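Local coordinates for dihydrodipicolinate synthase (Bacillus clausii KSM-K16, PDB 3E96), which probably condenses pyruvate with aspartate semialdehyde as a 4-hydroxy-tetrahydrodipicolinate synthase, a lyase of the DapA family, at residues B[141-146]-B[167-172]. Numbering follows the deposited sequence.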
loop_
_atom_site.group_PDB
_atom_site.type_symbol
_atom_site.label_atom_id
_atom_site.label_comp_id
_atom_site.label_asym_id
_atom_site.label_seq_id
_atom_site.Cartn_x
_atom_site.Cartn_y
_atom_site.Cartn_z
ATOM N N LEU B 141 -13.203 2.182 13.521
ATOM C CA LEU B 141 -12.550 0.902 13.759
ATOM C C LEU B 141 -11.209 1.044 13.057
ATOM O O LEU B 141 -11.070 1.860 12.143
ATOM C CB LEU B 141 -13.301 -0.267 13.119
ATOM C CG LEU B 141 -14.644 -0.702 13.695
ATOM C CD1 LEU B 141 -15.741 0.234 13.214
ATOM C CD2 LEU B 141 -14.934 -2.123 13.247
ATOM N N VAL B 142 -10.219 0.275 13.490
ATOM C CA VAL B 142 -8.916 0.310 12.844
ATOM C C VAL B 142 -8.559 -1.107 12.405
ATOM O O VAL B 142 -8.867 -2.079 13.107
ATOM C CB VAL B 142 -7.807 0.840 13.788
ATOM C CG1 VAL B 142 -8.135 2.265 14.236
ATOM C CG2 VAL B 142 -7.656 -0.077 14.979
ATOM N N TYR B 143 -7.942 -1.220 11.231
ATOM C CA TYR B 143 -7.516 -2.509 10.698
ATOM C C TYR B 143 -6.022 -2.570 11.006
ATOM O O TYR B 143 -5.220 -1.870 10.390
ATOM C CB TYR B 143 -7.746 -2.581 9.183
ATOM C CG TYR B 143 -7.748 -4.002 8.659
ATOM C CD1 TYR B 143 -8.891 -4.802 8.763
ATOM C CD2 TYR B 143 -6.603 -4.564 8.101
ATOM C CE1 TYR B 143 -8.890 -6.128 8.322
ATOM C CE2 TYR B 143 -6.590 -5.887 7.658
ATOM C CZ TYR B 143 -7.734 -6.663 7.771
ATOM O OH TYR B 143 -7.722 -7.972 7.341
ATOM N N PHE B 144 -5.667 -3.412 11.968
ATOM C CA PHE B 144 -4.294 -3.555 12.454
ATOM C C PHE B 144 -3.695 -4.851 11.900
ATOM O O PHE B 144 -4.050 -5.938 12.354
ATOM C CB PHE B 144 -4.352 -3.601 13.983
ATOM C CG PHE B 144 -3.071 -3.234 14.665
ATOM C CD1 PHE B 144 -2.658 -1.908 14.728
ATOM C CD2 PHE B 144 -2.290 -4.213 15.267
ATOM C CE1 PHE B 144 -1.483 -1.559 15.388
ATOM C CE2 PHE B 144 -1.113 -3.880 15.928
ATOM C CZ PHE B 144 -0.708 -2.545 15.988
ATOM N N LYS B 145 -2.778 -4.739 10.940
ATOM C CA LYS B 145 -2.215 -5.936 10.324
ATOM C C LYS B 145 -0.707 -6.035 10.122
ATOM O O LYS B 145 -0.240 -7.011 9.538
ATOM C CB LYS B 145 -2.885 -6.165 8.968
ATOM C CG LYS B 145 -2.492 -5.149 7.907
ATOM C CD LYS B 145 -3.041 -5.576 6.556
ATOM C CE LYS B 145 -2.503 -4.727 5.427
ATOM N NZ LYS B 145 -2.971 -5.256 4.108
ATOM N N ASP B 146 0.056 -5.053 10.586
ATOM C CA ASP B 146 1.511 -5.091 10.420
ATOM C C ASP B 146 2.206 -5.629 11.681
ATOM O O ASP B 146 2.250 -4.962 12.711
ATOM C CB ASP B 146 2.045 -3.687 10.096
ATOM C CG ASP B 146 3.515 -3.695 9.732
ATOM O OD1 ASP B 146 4.174 -4.737 9.927
ATOM O OD2 ASP B 146 4.017 -2.656 9.255
ATOM N N LYS B 167 -10.068 -4.458 14.133
ATOM C CA LYS B 167 -10.067 -5.654 13.313
ATOM C C LYS B 167 -8.606 -6.066 13.368
ATOM O O LYS B 167 -7.770 -5.528 12.644
ATOM C CB LYS B 167 -10.505 -5.337 11.880
ATOM C CG LYS B 167 -12.005 -5.099 11.769
ATOM C CD LYS B 167 -12.453 -4.886 10.333
ATOM C CE LYS B 167 -13.976 -4.827 10.247
ATOM N NZ LYS B 167 -14.436 -4.654 8.843
ATOM N N TYR B 168 -8.302 -6.980 14.286
ATOM C CA TYR B 168 -6.934 -7.457 14.478
ATOM C C TYR B 168 -6.633 -8.442 13.362
ATOM O O TYR B 168 -7.295 -9.474 13.248
ATOM C CB TYR B 168 -6.806 -8.136 15.837
ATOM C CG TYR B 168 -5.382 -8.209 16.318
ATOM C CD1 TYR B 168 -4.765 -7.100 16.903
ATOM C CD2 TYR B 168 -4.637 -9.376 16.164
ATOM C CE1 TYR B 168 -3.435 -7.154 17.322
ATOM C CE2 TYR B 168 -3.317 -9.443 16.572
ATOM C CZ TYR B 168 -2.716 -8.334 17.151
ATOM O OH TYR B 168 -1.397 -8.413 17.550
ATOM N N ALA B 169 -5.630 -8.128 12.548
ATOM C CA ALA B 169 -5.305 -8.966 11.402
ATOM C C ALA B 169 -3.894 -9.536 11.373
ATOM O O ALA B 169 -3.344 -9.796 10.300
ATOM C CB ALA B 169 -5.589 -8.191 10.117
ATOM N N ILE B 170 -3.306 -9.708 12.551
ATOM C CA ILE B 170 -1.983 -10.302 12.670
ATOM C C ILE B 170 -2.300 -11.680 13.236
ATOM O O ILE B 170 -2.830 -11.793 14.343
ATOM C CB ILE B 170 -1.096 -9.525 13.661
ATOM C CG1 ILE B 170 -0.927 -8.082 13.179
ATOM C CG2 ILE B 170 0.263 -10.208 13.789
ATOM C CD1 ILE B 170 -0.128 -7.200 14.126
ATOM N N ASN B 171 -1.999 -12.727 12.474
ATOM C CA ASN B 171 -2.305 -14.079 12.924
ATOM C C ASN B 171 -1.291 -14.627 13.908
ATOM O O ASN B 171 -0.668 -15.663 13.686
ATOM C CB ASN B 171 -2.461 -15.008 11.717
ATOM C CG ASN B 171 -3.679 -14.656 10.881
ATOM O OD1 ASN B 171 -4.730 -14.293 11.424
ATOM N ND2 ASN B 171 -3.554 -14.761 9.560
ATOM N N ASP B 172 -1.156 -13.908 15.013
ATOM C CA ASP B 172 -0.246 -14.266 16.086
ATOM C C ASP B 172 -1.160 -14.366 17.301
ATOM O O ASP B 172 -1.483 -13.353 17.923
ATOM C CB ASP B 172 0.779 -13.145 16.272
ATOM C CG ASP B 172 1.864 -13.506 17.262
ATOM O OD1 ASP B 172 1.542 -14.128 18.291
ATOM O OD2 ASP B 172 3.035 -13.155 17.015
#
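Y143 and K167, the predicted proton donor/acceptor and Schiff-base lysine, occupy paired positions at the C-terminal ends of two neighbouring parallel strands, 140-144 and 163-168, of the closed eight-stranded barrel. Three backbone hydrogen bonds zip the strands together: K167 N to V142 O (2.9 Å), F144 N to K167 O (3.1 Å) and, just past the second strand, A169 N to F144 O (2.7 Å). The register pairs Y143 with K167 and F144 with Y168; strand alternation turns the first pair into the barrel and the second outward, against helix 152-157. The Y143 and K167 side chains cross at about a right angle. A chi1 of -162°, which sets CG opposite the backbone N, leans the Y143 ring across the neighbouring strand, where CD1 lies 3.6 Å from K167 CB and K167 CD reaches the ring edge in plane. K167 O lies over one face, offset toward the rim. Farther along, Y143 CE2 rests 3.5 Å from A169 CB, while the phenol OH is hydrogen-bonded to G194 O. Beyond CD the extended lysine chain leads away from the ring, CE passing L141 CD2 at 4.2 Å. On the outer side F144 and Y168 point the same way, their planes 28° apart but slid so far that the rings barely overlap; F144 CD2 meets Y168 CE1 at 3.8 Å, and Y168 OH bonds to D151. I170 CD1 packs obliquely against the F144 ring and comes 3.6 Å from D146 O. K145 also packs on P118 of the second subunit. The two strands and helix 152-157 form one beta-alpha-beta unit of the barrel; T56, predicted to bind pyruvate, lies nearby, consistent with a Schiff-base site at the C-terminal strand ends of a DapA-type TIM barrel.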